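Local coordinates for amino acid amide racemase (Ochrobactrum anthropi, PDB 6GIO), which belongs to the class-III aminotransferase family of enzymes and binds pyridoxal-5'-phosphate at sites to which both subunits of its dimer contribute, at residues Leu36-Gly41 with Arg378-Gly383; Ser43-Ser48 with Ile409-Asp414; Arg105-Phe108 with Ser113-Asn116; Ala119-Thr124 with Pro289-Gln294. All blocks are in the same frame, centred on the assembly; numbering follows the deposited sequence.

The four contacts form two pairs. Contacts 1 and 2 have centres about 11 Å apart and touch, because strands 35-38 and 43-46 are neighbours in one mixed sheet, packed with helices 369-382 and 406-424. Contacts 3 and 4, about 8 Å between centres, share helix 112-127 and meet where Trp-107 NE1 hydrogen-bonds to the carbonyl O of Val-292. Between the pairs, centres lie about 33 to 42 Å apart, on opposite sides of the chain's centre. Along the chain contacts 1 and 2 alternate, and both close loops enclosing contacts 3 and 4, which follow in series. The first pair thus joins the N- and C-terminal parts of the chain, while the second borders the cofactor sites at the dimer interface.

Contact 1 of 4, residues Leu36-Gly41 with Arg378-Gly383; sequences LIEEGG and RGYQLG
The carboxylate of Glu-38 and the phenol of Tyr-380 make the whole of this contact, by a single hydrogen bond. Tyr-380 OH donates to Glu-38 OE2 at 2.7 Å. OE2 receives it on the syn lone pair, the one on the side of the other oxygen. OE2 lies near the ring plane, at the edge of the phenol, and the carboxylate plane is turned 70° from that of the ring. Glu-38 reaches this position with CG anti to its backbone N (chi1 -180°) and an extended chain beyond, and the two side chains meet at about a right angle.

The van der Waals part is small: OE2 also comes to 3.5 Å from Tyr-380 CE1.

Ionic and cation-pi interactions come from one neighbour. Arg-42 forms a salt bridge with Glu-38 OE1, donates to Tyr-380 O and makes a cation-pi contact with Tyr-380.

Backbone bonds shape both ends. A type II turn from Glu-38 to Gly-41 closes through Gly-41 N to Glu-38 O, 2.8 Å. Helix 369-382 finishes in a Schellman motif at Gly-383, whose N lies 3.1 Å from Tyr-380 O. Within the same turn, Arg-378 NH1 donates in its guanidinium plane to Gln-381 OE1 at 2.9 Å.

Since each carboxylate oxygen has its own partner, the rotation of the group is probably fixed. The nearby arginine would be expected to stabilise the ionised glutamate, to which the phenol then acts as a neutral donor in this partly exposed place.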
loop_
_atom_site.group_PDB
_atom_site.type_symbol
_atom_site.label_atom_id
_atom_site.label_comp_id
_atom_site.label_asym_id
_atom_site.label_seq_id
_atom_site.Cartn_x
_atom_site.Cartn_y
_atom_site.Cartn_z
ATOM N N LEU C 36 2.500 -24.357 -6.136
ATOM C CA LEU C 36 1.728 -23.409 -6.916
ATOM C C LEU C 36 1.217 -24.117 -8.161
ATOM O O LEU C 36 1.921 -24.959 -8.730
ATOM C CB LEU C 36 2.562 -22.185 -7.323
ATOM C CG LEU C 36 2.916 -21.279 -6.131
ATOM C CD1 LEU C 36 3.978 -20.279 -6.538
ATOM C CD2 LEU C 36 1.684 -20.579 -5.557
ATOM N N ILE C 37 -0.001 -23.774 -8.585
ATOM C CA ILE C 37 -0.595 -24.459 -9.745
ATOM C C ILE C 37 -0.549 -23.583 -10.982
ATOM O O ILE C 37 -1.145 -22.516 -11.037
ATOM C CB ILE C 37 -2.070 -24.869 -9.494
ATOM C CG1 ILE C 37 -2.244 -25.466 -8.109
ATOM C CG2 ILE C 37 -2.559 -25.786 -10.621
ATOM C CD1 ILE C 37 -1.402 -26.675 -7.802
ATOM N N GLU C 38 0.193 -24.033 -11.965
ATOM C CA GLU C 38 0.282 -23.334 -13.239
ATOM C C GLU C 38 -0.994 -23.562 -14.004
ATOM O O GLU C 38 -1.638 -24.592 -13.837
ATOM C CB GLU C 38 1.483 -23.853 -14.038
ATOM C CG GLU C 38 1.681 -23.191 -15.394
ATOM C CD GLU C 38 3.119 -23.276 -15.932
ATOM O OE1 GLU C 38 3.806 -24.300 -15.680
ATOM O OE2 GLU C 38 3.546 -22.297 -16.606
ATOM N N GLU C 39 -1.374 -22.600 -14.823
ATOM C CA GLU C 39 -2.419 -22.822 -15.808
ATOM C C GLU C 39 -2.111 -24.116 -16.591
ATOM O O GLU C 39 -0.956 -24.398 -16.923
ATOM C CB GLU C 39 -2.536 -21.622 -16.744
ATOM C CG GLU C 39 -3.722 -21.708 -17.719
ATOM C CD GLU C 39 -3.794 -20.516 -18.643
ATOM O OE1 GLU C 39 -2.760 -20.189 -19.287
ATOM O OE2 GLU C 39 -4.876 -19.894 -18.715
ATOM N N GLY C 40 -3.139 -24.908 -16.863
ATOM C CA GLY C 40 -2.940 -26.247 -17.408
ATOM C C GLY C 40 -2.837 -27.297 -16.291
ATOM O O GLY C 40 -3.027 -28.471 -16.537
ATOM N N GLY C 41 -2.544 -26.902 -15.052
ATOM C CA GLY C 41 -2.632 -27.822 -13.942
ATOM C C GLY C 41 -1.329 -28.307 -13.336
ATOM O O GLY C 41 -1.346 -28.941 -12.283
ATOM N N ARG C 378 15.191 -23.203 -16.276
ATOM C CA ARG C 378 15.244 -24.650 -16.244
ATOM C C ARG C 378 14.659 -25.204 -14.944
ATOM O O ARG C 378 14.024 -26.269 -14.954
ATOM C CB ARG C 378 16.669 -25.139 -16.462
ATOM C CG ARG C 378 16.831 -26.644 -16.582
ATOM C CD ARG C 378 16.042 -27.175 -17.775
ATOM N NE ARG C 378 16.213 -28.612 -17.935
ATOM C CZ ARG C 378 15.418 -29.380 -18.686
ATOM N NH1 ARG C 378 14.379 -28.854 -19.329
ATOM N NH2 ARG C 378 15.640 -30.672 -18.759
ATOM N N GLY C 379 14.884 -24.510 -13.821
ATOM C CA GLY C 379 14.200 -24.856 -12.559
ATOM C C GLY C 379 12.680 -24.947 -12.709
ATOM O O GLY C 379 12.021 -25.904 -12.292
ATOM N N TYR C 380 12.134 -23.908 -13.282
ATOM C CA TYR C 380 10.732 -23.829 -13.588
ATOM C C TYR C 380 10.271 -25.038 -14.440
ATOM O O TYR C 380 9.262 -25.661 -14.120
ATOM C CB TYR C 380 10.461 -22.490 -14.287
ATOM C CG TYR C 380 9.292 -22.520 -15.208
ATOM C CD1 TYR C 380 7.991 -22.402 -14.702
ATOM C CD2 TYR C 380 9.469 -22.692 -16.601
ATOM C CE1 TYR C 380 6.905 -22.442 -15.547
ATOM C CE2 TYR C 380 8.382 -22.743 -17.456
ATOM C CZ TYR C 380 7.111 -22.612 -16.919
ATOM O OH TYR C 380 6.012 -22.634 -17.726
ATOM N N GLN C 381 11.010 -25.398 -15.482
ATOM C CA GLN C 381 10.589 -26.553 -16.316
ATOM C C GLN C 381 10.687 -27.856 -15.529
ATOM O O GLN C 381 9.925 -28.753 -15.744
ATOM C CB GLN C 381 11.464 -26.684 -17.545
ATOM C CG GLN C 381 11.407 -25.534 -18.476
ATOM C CD GLN C 381 12.239 -25.832 -19.715
ATOM O OE1 GLN C 381 13.432 -26.084 -19.626
ATOM N NE2 GLN C 381 11.602 -25.808 -20.872
ATOM N N LEU C 382 11.634 -27.939 -14.608
ATOM C CA LEU C 382 11.777 -29.106 -13.773
ATOM C C LEU C 382 10.835 -29.134 -12.571
ATOM O O LEU C 382 10.853 -30.119 -11.823
ATOM C CB LEU C 382 13.238 -29.250 -13.282
ATOM C CG LEU C 382 14.264 -29.409 -14.408
ATOM C CD1 LEU C 382 15.679 -29.300 -13.838
ATOM C CD2 LEU C 382 14.047 -30.731 -15.160
ATOM N N GLY C 383 10.033 -28.074 -12.374
ATOM C CA GLY C 383 9.002 -28.070 -11.320
ATOM C C GLY C 383 9.339 -27.319 -10.028
ATOM O O GLY C 383 8.772 -27.605 -8.966
#

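Contact 2 of 4, residues Ser43-Ser48 with Ile409-Asp414; sequences SILDLS and IDEAAD
Leu-47 and Ala-412 form the apolar part of this contact together with Leu-45. Ala-412 CB faces the fork of Leu-47 evenly, 3.8 Å from Leu-47 CD1 and equally far from CD2. The fork faces the helix because CG stands anti to the carbonyl carbon (chi1 -54°). Leu-45 adds a looser approach, with its CD2 at 4.2 Å from Ala-412 CB.

Leu-45 lies on strand 43-46 and Leu-47 just beyond its end; this inner strand belongs to the mixed sheet that also holds strands 35-38 and 384-389, and helix 406-424 packs on that sheet. Such a helix-backed sheet belongs to the small domain of fold type I pyridoxal-phosphate enzymes. Phe-329 of helix 318-339 also touches Ala-412.

The closest approach of a polar to an apolar group is Glu-411 OE1 to Leu-45 CD2, 3.7 Å, as the two side chains slide past each other in opposite directions. The same oxygen forms a salt bridge with Arg-35.

No hydrogen bond crosses between the segments; side-chain bonds form within 43-48. Asp-46 OD1 accepts from Ser-48 N at 3.1 Å, an Asx turn in which the donor lies 65° out of the carboxylate plane. Ser-48 OG donates to that oxygen too, on the syn side, and hydrogen-bonds to Tyr-82 of the second subunit.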
loop_
_atom_site.group_PDB
_atom_site.type_symbol
_atom_site.label_atom_id
_atom_site.label_comp_id
_atom_site.label_asym_id
_atom_site.label_seq_id
_atom_site.Cartn_x
_atom_site.Cartn_y
_atom_site.Cartn_z
ATOM N N SER C 43 1.818 -28.749 -11.092
ATOM C CA SER C 43 2.018 -28.351 -9.701
ATOM C C SER C 43 3.486 -28.058 -9.418
ATOM O O SER C 43 4.294 -28.969 -9.413
ATOM C CB SER C 43 1.531 -29.470 -8.789
ATOM O OG SER C 43 2.075 -29.356 -7.483
ATOM N N ILE C 44 3.818 -26.802 -9.120
ATOM C CA ILE C 44 5.219 -26.356 -8.999
ATOM C C ILE C 44 5.608 -26.160 -7.536
ATOM O O ILE C 44 4.880 -25.543 -6.795
ATOM C CB ILE C 44 5.402 -25.017 -9.713
ATOM C CG1 ILE C 44 4.867 -25.101 -11.151
ATOM C CG2 ILE C 44 6.870 -24.556 -9.689
ATOM C CD1 ILE C 44 5.516 -26.165 -11.996
ATOM N N LEU C 45 6.765 -26.674 -7.131
ATOM C CA LEU C 45 7.245 -26.480 -5.762
ATOM C C LEU C 45 7.690 -25.021 -5.574
ATOM O O LEU C 45 8.523 -24.529 -6.314
ATOM C CB LEU C 45 8.381 -27.459 -5.444
ATOM C CG LEU C 45 8.993 -27.291 -4.038
ATOM C CD1 LEU C 45 7.968 -27.421 -2.918
ATOM C CD2 LEU C 45 10.129 -28.279 -3.793
ATOM N N ASP C 46 7.141 -24.331 -4.573
ATOM C CA ASP C 46 7.442 -22.927 -4.420
ATOM C C ASP C 46 8.577 -22.702 -3.452
ATOM O O ASP C 46 8.384 -22.682 -2.247
ATOM C CB ASP C 46 6.228 -22.083 -4.010
ATOM C CG ASP C 46 6.546 -20.554 -4.044
ATOM O OD1 ASP C 46 7.367 -20.154 -4.916
ATOM O OD2 ASP C 46 5.991 -19.777 -3.211
ATOM N N LEU C 47 9.753 -22.442 -4.011
ATOM C CA LEU C 47 10.911 -22.040 -3.209
ATOM C C LEU C 47 11.061 -20.517 -3.112
ATOM O O LEU C 47 11.911 -20.016 -2.379
ATOM C CB LEU C 47 12.150 -22.652 -3.819
ATOM C CG LEU C 47 12.076 -24.167 -4.018
ATOM C CD1 LEU C 47 13.277 -24.656 -4.818
ATOM C CD2 LEU C 47 11.994 -24.852 -2.664
ATOM N N SER C 48 10.220 -19.793 -3.837
ATOM C CA SER C 48 10.178 -18.341 -3.768
ATOM C C SER C 48 9.364 -17.736 -2.628
ATOM O O SER C 48 9.625 -16.597 -2.266
ATOM C CB SER C 48 9.675 -17.767 -5.096
ATOM O OG SER C 48 8.273 -17.801 -5.202
ATOM N N ILE C 409 12.520 -30.573 0.570
ATOM C CA ILE C 409 13.933 -30.174 0.539
ATOM C C ILE C 409 14.743 -31.047 -0.423
ATOM O O ILE C 409 15.524 -30.503 -1.201
ATOM C CB ILE C 409 14.571 -30.133 1.942
ATOM C CG1 ILE C 409 13.967 -28.983 2.737
ATOM C CG2 ILE C 409 16.080 -29.918 1.840
ATOM C CD1 ILE C 409 14.290 -28.994 4.219
ATOM N N ASP C 410 14.552 -32.380 -0.402
ATOM C CA ASP C 410 15.252 -33.272 -1.374
ATOM C C ASP C 410 14.837 -32.987 -2.801
ATOM O O ASP C 410 15.653 -33.069 -3.699
ATOM C CB ASP C 410 14.978 -34.793 -1.159
ATOM C CG ASP C 410 15.514 -35.327 0.149
ATOM O OD1 ASP C 410 16.521 -34.789 0.653
ATOM O OD2 ASP C 410 14.921 -36.313 0.673
ATOM N N GLU C 411 13.548 -32.740 -3.025
ATOM C CA GLU C 411 13.052 -32.451 -4.374
ATOM C C GLU C 411 13.649 -31.137 -4.899
ATOM O O GLU C 411 13.982 -30.998 -6.102
ATOM C CB GLU C 411 11.530 -32.349 -4.366
ATOM C CG GLU C 411 10.949 -32.060 -5.726
ATOM C CD GLU C 411 9.461 -31.797 -5.709
ATOM O OE1 GLU C 411 8.861 -31.691 -4.610
ATOM O OE2 GLU C 411 8.882 -31.688 -6.822
ATOM N N ALA C 412 13.769 -30.176 -3.990
ATOM C CA ALA C 412 14.372 -28.886 -4.313
ATOM C C ALA C 412 15.843 -28.986 -4.720
ATOM O O ALA C 412 16.279 -28.454 -5.754
ATOM C CB ALA C 412 14.210 -27.942 -3.118
ATOM N N ALA C 413 16.625 -29.614 -3.859
ATOM C CA ALA C 413 18.051 -29.795 -4.081
ATOM C C ALA C 413 18.304 -30.537 -5.390
ATOM O O ALA C 413 19.223 -30.217 -6.158
ATOM C CB ALA C 413 18.626 -30.560 -2.928
ATOM N N ASP C 414 17.476 -31.523 -5.667
ATOM C CA ASP C 414 17.634 -32.290 -6.900
ATOM C C ASP C 414 17.339 -31.461 -8.122
ATOM O O ASP C 414 18.044 -31.560 -9.155
ATOM C CB ASP C 414 16.760 -33.549 -6.842
ATOM C CG ASP C 414 17.393 -34.674 -5.998
ATOM O OD1 ASP C 414 18.599 -34.620 -5.651
ATOM O OD2 ASP C 414 16.668 -35.620 -5.664
#

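Contact 3 of 4, residues Arg105-Phe108 with Ser113-Asn116; sequences RVWF and SDAN. With PLP (pyridoxal-5'-phosphate), chain G.
Asp-114 OD1 is approached by two groups: it is hydrogen-bonded to Ser-276 OG, and the rim of the Trp-107 indole meets it at CH2, 3.4 Å away. The second is a contact with a ring C-H rather than a classical bond; the oxygen lies at the ring edge, near its plane, with the carboxylate turned 85° from the indole. The torsion explains the reach: Asp-114 CG is tucked between the backbone N and the carbonyl carbon (chi1 75°), which brings the carboxylate nearer to the tryptophan than its CB direction would suggest. The other oxygen, OD2, accepts from His-110 N.

Most of the rest is apolar. Trp-107 CZ3 touches Ala-115 CA at 3.6 Å, and from Ala-115 CB it is 3.9 Å away. At the other end of the indole, NE1 donates to Val-292 O, and Val-278 of the adjacent strand packs on the same side chain.

One residue before Asp-114, the helix start meets the cofactor. Ser-113 N donates to O3P of pyridoxal-5'-phosphate at 2.9 Å with an N-H...O angle of 146°. Ser-113 OG is modelled so close to O3P that its exact position is doubtful. Gly-112 N of the same chain and Thr-295 OG1 of the second subunit are also hydrogen-bonded to the cofactor.

A short link joins strand 104-109 to the helix whose first N-H groups receive the phosphate, a feature of fold type I enzymes. The partial positive charge expected at that helix end should suit the anion, while the indole rim packs against Asp-114 and Ala-115 of the same helix.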
loop_
_atom_site.group_PDB
_atom_site.type_symbol
_atom_site.label_atom_id
_atom_site.label_comp_id
_atom_site.label_asym_id
_atom_site.label_seq_id
_atom_site.Cartn_x
_atom_site.Cartn_y
_atom_site.Cartn_z
ATOM N N ARG C 105 4.033 2.030 20.295
ATOM C CA ARG C 105 2.791 1.901 19.532
ATOM C C ARG C 105 3.100 1.339 18.141
ATOM O O ARG C 105 4.272 1.307 17.684
ATOM C CB ARG C 105 2.109 3.247 19.369
ATOM C CG ARG C 105 1.827 3.997 20.661
ATOM C CD ARG C 105 0.696 3.358 21.430
ATOM N NE ARG C 105 0.273 4.102 22.604
ATOM C CZ ARG C 105 0.797 3.998 23.827
ATOM N NH1 ARG C 105 1.800 3.182 24.055
ATOM N NH2 ARG C 105 0.296 4.722 24.834
ATOM N N VAL C 106 2.006 0.963 17.478
ATOM C CA VAL C 106 2.019 0.264 16.207
ATOM C C VAL C 106 1.195 1.019 15.169
ATOM O O VAL C 106 0.075 1.456 15.431
ATOM C CB VAL C 106 1.401 -1.100 16.372
ATOM C CG1 VAL C 106 1.581 -1.920 15.093
ATOM C CG2 VAL C 106 2.046 -1.768 17.574
ATOM N N TRP C 107 1.775 1.205 14.008
ATOM C CA TRP C 107 1.060 1.737 12.867
ATOM C C TRP C 107 0.987 0.604 11.913
ATOM O O TRP C 107 1.918 -0.129 11.811
ATOM C CB TRP C 107 1.883 2.880 12.258
ATOM C CG TRP C 107 1.485 3.401 10.913
ATOM C CD1 TRP C 107 0.733 4.492 10.675
ATOM C CD2 TRP C 107 1.912 2.901 9.618
ATOM N NE1 TRP C 107 0.618 4.690 9.313
ATOM C CE2 TRP C 107 1.347 3.740 8.645
ATOM C CE3 TRP C 107 2.714 1.816 9.193
ATOM C CZ2 TRP C 107 1.556 3.556 7.266
ATOM C CZ3 TRP C 107 2.900 1.623 7.781
ATOM C CH2 TRP C 107 2.309 2.494 6.863
ATOM N N PHE C 108 -0.095 0.512 11.160
ATOM C CA PHE C 108 -0.242 -0.489 10.099
ATOM C C PHE C 108 -0.283 0.081 8.699
ATOM O O PHE C 108 -0.822 1.169 8.485
ATOM C CB PHE C 108 -1.546 -1.248 10.307
ATOM C CG PHE C 108 -1.506 -2.201 11.460
ATOM C CD1 PHE C 108 -0.689 -3.338 11.413
ATOM C CD2 PHE C 108 -2.252 -1.946 12.619
ATOM C CE1 PHE C 108 -0.622 -4.213 12.485
ATOM C CE2 PHE C 108 -2.221 -2.841 13.678
ATOM C CZ PHE C 108 -1.393 -3.964 13.629
ATOM N N SER C 113 7.234 -0.993 1.502
ATOM C CA SER C 113 7.472 0.344 0.953
ATOM C C SER C 113 6.739 1.426 1.667
ATOM O O SER C 113 7.313 2.488 1.882
ATOM C CB SER C 113 7.046 0.417 -0.532
ATOM O OG SER C 113 7.745 -0.586 -1.280
ATOM N N ASP C 114 5.470 1.217 1.987
ATOM C CA ASP C 114 4.695 2.257 2.688
ATOM C C ASP C 114 5.109 2.362 4.197
ATOM O O ASP C 114 5.096 3.461 4.786
ATOM C CB ASP C 114 3.158 2.184 2.414
ATOM C CG ASP C 114 2.378 1.026 3.144
ATOM O OD1 ASP C 114 2.822 0.468 4.146
ATOM O OD2 ASP C 114 1.213 0.743 2.718
ATOM N N ALA C 115 5.568 1.238 4.749
ATOM C CA ALA C 115 6.032 1.179 6.149
ATOM C C ALA C 115 7.333 1.918 6.315
ATOM O O ALA C 115 7.516 2.677 7.305
ATOM C CB ALA C 115 6.145 -0.264 6.615
ATOM N N ASN C 116 8.246 1.741 5.370
ATOM C CA ASN C 116 9.486 2.508 5.427
ATOM C C ASN C 116 9.281 3.994 5.055
ATOM O O ASN C 116 10.007 4.879 5.548
ATOM C CB ASN C 116 10.602 1.887 4.552
ATOM C CG ASN C 116 11.206 0.639 5.158
ATOM O OD1 ASN C 116 11.283 -0.411 4.497
ATOM N ND2 ASN C 116 11.617 0.725 6.419
HETATM N N1 PLP G . 12.305 -3.674 2.943
HETATM C C2 PLP G . 12.886 -4.872 2.684
HETATM C C2A PLP G . 14.094 -5.358 3.423
HETATM C C3 PLP G . 12.348 -5.760 1.622
HETATM O O3 PLP G . 12.938 -6.935 1.372
HETATM C C4 PLP G . 11.144 -5.360 0.867
HETATM C C4A PLP G . 10.585 -6.254 -0.192
HETATM C C5 PLP G . 10.575 -4.019 1.247
HETATM C C6 PLP G . 11.201 -3.264 2.263
HETATM C C5A PLP G . 9.373 -3.471 0.496
HETATM O O4P PLP G . 8.228 -4.334 0.475
HETATM P P PLP G . 7.096 -4.180 -0.640
HETATM O O1P PLP G . 5.934 -4.867 0.008
HETATM O O2P PLP G . 7.597 -4.897 -1.880
HETATM O O3P PLP G . 6.876 -2.682 -0.798
#

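Contact 4 of 4, residues Ala119-Thr124 with Pro289-Gln294; sequences AVRVLT and PAFVLQ. With PLP (pyridoxal-5'-phosphate), chain E.
Arg-121 points NH2 at the centre of one face of the Phe-291 ring. The contact is cation-pi: Arg-121 CZ lies 4.7 Å from the Phe-291 ring centroid, only 10° off the ring normal, with the guanidinium and ring planes 55° apart. A bend at chi3 (50°) folds the arginine chain to this place.

Both terminal nitrogens converge on the carbonyl of the same phenylalanine. Arg-121 NH2 donates to Phe-291 O at 3.0 Å and NH1 adds a weak bond, the oxygen lying at the guanidinium edge, somewhat tilted from its plane. On one guanidinium face, toward the rim, sits Val-292 CG2, 3.9 Å from Arg-121 NH1.

At the ring's edge the helix backbone takes over. Val-122 CA lies near the ring plane, 4.0 Å from Phe-291 CE2, and Val-122 CG2 approaches Phe-291 CD2 more loosely.

Outside the pair, His-287 meets Phe-291 edge-to-face, and Ile-18 of the second subunit packs on it. Helix 112-127 is thereby joined to the interface loop whose Gln-294 approaches, and Thr-295 binds, a pyridoxal-5'-phosphate also held by Gly-112 of the second subunit: the shared cofactor site typical of fold type I dimers.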
loop_
_atom_site.group_PDB
_atom_site.type_symbol
_atom_site.label_atom_id
_atom_site.label_comp_id
_atom_site.label_asym_id
_atom_site.label_seq_id
_atom_site.Cartn_x
_atom_site.Cartn_y
_atom_site.Cartn_z
ATOM N N ALA C 119 8.128 5.311 8.217
ATOM C CA ALA C 119 9.241 5.403 9.149
ATOM C C ALA C 119 10.027 6.657 8.850
ATOM O O ALA C 119 10.246 7.442 9.759
ATOM C CB ALA C 119 10.149 4.160 9.084
ATOM N N VAL C 120 10.433 6.870 7.594
ATOM C CA VAL C 120 11.249 8.059 7.303
ATOM C C VAL C 120 10.521 9.379 7.576
ATOM O O VAL C 120 11.108 10.318 8.170
ATOM C CB VAL C 120 11.894 8.083 5.876
ATOM C CG1 VAL C 120 10.867 8.115 4.756
ATOM C CG2 VAL C 120 12.802 9.294 5.760
ATOM N N ARG C 121 9.248 9.441 7.198
ATOM C CA ARG C 121 8.454 10.672 7.420
ATOM C C ARG C 121 8.343 10.982 8.921
ATOM O O ARG C 121 8.589 12.096 9.303
ATOM C CB ARG C 121 7.050 10.492 6.845
ATOM C CG ARG C 121 6.989 10.400 5.329
ATOM C CD ARG C 121 5.594 10.665 4.809
ATOM N NE ARG C 121 5.008 11.873 5.331
ATOM C CZ ARG C 121 3.766 11.998 5.750
ATOM N NH1 ARG C 121 2.828 11.169 5.328
ATOM N NH2 ARG C 121 3.477 12.943 6.616
ATOM N N VAL C 122 8.077 9.983 9.746
ATOM C CA VAL C 122 7.787 10.254 11.154
ATOM C C VAL C 122 9.054 10.373 11.970
ATOM O O VAL C 122 9.107 11.097 12.982
ATOM C CB VAL C 122 6.815 9.194 11.745
ATOM C CG1 VAL C 122 7.487 7.850 11.922
ATOM C CG2 VAL C 122 6.199 9.692 13.048
ATOM N N LEU C 123 10.084 9.651 11.558
ATOM C CA LEU C 123 11.386 9.781 12.265
ATOM C C LEU C 123 11.984 11.195 12.116
ATOM O O LEU C 123 12.414 11.822 13.108
ATOM C CB LEU C 123 12.361 8.734 11.797
ATOM C CG LEU C 123 12.131 7.290 12.221
ATOM C CD1 LEU C 123 12.881 6.374 11.255
ATOM C CD2 LEU C 123 12.604 7.066 13.640
ATOM N N THR C 124 11.979 11.710 10.896
ATOM C CA THR C 124 12.549 13.050 10.657
ATOM C C THR C 124 11.708 14.097 11.392
ATOM O O THR C 124 12.261 14.951 12.096
ATOM C CB THR C 124 12.651 13.354 9.181
ATOM O OG1 THR C 124 11.410 13.052 8.569
ATOM C CG2 THR C 124 13.710 12.488 8.549
ATOM N N PRO C 289 -1.614 13.623 15.231
ATOM C CA PRO C 289 -2.688 12.874 14.634
ATOM C C PRO C 289 -2.691 12.979 13.123
ATOM O O PRO C 289 -2.188 13.925 12.545
ATOM C CB PRO C 289 -3.944 13.510 15.258
ATOM C CG PRO C 289 -3.539 14.922 15.537
ATOM C CD PRO C 289 -2.102 14.806 15.964
ATOM N N ALA C 290 -3.235 11.980 12.483
ATOM C CA ALA C 290 -3.508 12.043 11.051
ATOM C C ALA C 290 -2.288 12.379 10.192
ATOM O O ALA C 290 -2.396 13.085 9.224
ATOM C CB ALA C 290 -4.610 13.040 10.790
ATOM N N PHE C 291 -1.136 11.856 10.559
ATOM C CA PHE C 291 0.098 12.209 9.920
ATOM C C PHE C 291 0.473 11.257 8.803
ATOM O O PHE C 291 1.092 11.669 7.842
ATOM C CB PHE C 291 1.185 12.183 10.969
ATOM C CG PHE C 291 2.456 12.842 10.545
ATOM C CD1 PHE C 291 2.467 14.184 10.170
ATOM C CD2 PHE C 291 3.654 12.145 10.587
ATOM C CE1 PHE C 291 3.642 14.804 9.807
ATOM C CE2 PHE C 291 4.835 12.742 10.214
ATOM C CZ PHE C 291 4.834 14.078 9.824
ATOM N N VAL C 292 0.164 9.975 8.969
ATOM C CA VAL C 292 0.404 8.993 7.916
ATOM C C VAL C 292 -0.831 8.108 7.766
ATOM O O VAL C 292 -0.952 7.099 8.435
ATOM C CB VAL C 292 1.661 8.141 8.189
ATOM C CG1 VAL C 292 2.039 7.374 6.933
ATOM C CG2 VAL C 292 2.846 9.011 8.603
ATOM N N LEU C 293 -1.728 8.495 6.857
ATOM C CA LEU C 293 -3.037 7.887 6.708
ATOM C C LEU C 293 -3.169 7.126 5.419
ATOM O O LEU C 293 -2.783 7.629 4.347
ATOM C CB LEU C 293 -4.108 8.960 6.672
ATOM C CG LEU C 293 -4.324 9.821 7.925
ATOM C CD1 LEU C 293 -5.568 10.677 7.697
ATOM C CD2 LEU C 293 -4.453 8.980 9.179
ATOM N N GLN C 294 -3.692 5.907 5.505
ATOM C CA GLN C 294 -4.148 5.201 4.307
ATOM C C GLN C 294 -5.449 4.542 4.666
ATOM O O GLN C 294 -5.501 3.759 5.620
ATOM C CB GLN C 294 -3.166 4.154 3.853
ATOM C CG GLN C 294 -1.938 4.701 3.169
ATOM C CD GLN C 294 -0.967 3.585 2.882
ATOM O OE1 GLN C 294 -0.378 3.016 3.812
ATOM N NE2 GLN C 294 -0.836 3.222 1.605
HETATM N N1 PLP E . -7.205 10.254 -3.881
HETATM C C2 PLP E . -8.487 10.582 -3.536
HETATM C C2A PLP E . -9.360 11.435 -4.428
HETATM C C3 PLP E . -9.042 10.088 -2.239
HETATM O O3 PLP E . -10.296 10.380 -1.814
HETATM C C4 PLP E . -8.180 9.246 -1.379
HETATM C C4A PLP E . -8.673 8.715 -0.083
HETATM C C5 PLP E . -6.794 8.960 -1.847
HETATM C C6 PLP E . -6.394 9.483 -3.088
HETATM C C5A PLP E . -5.906 8.093 -0.939
HETATM O O4P PLP E . -6.349 6.720 -0.772
HETATM P P PLP E . -5.745 5.839 0.422
HETATM O O1P PLP E . -6.291 6.565 1.653
HETATM O O2P PLP E . -4.230 5.967 0.392
HETATM O O3P PLP E . -6.280 4.468 0.180
#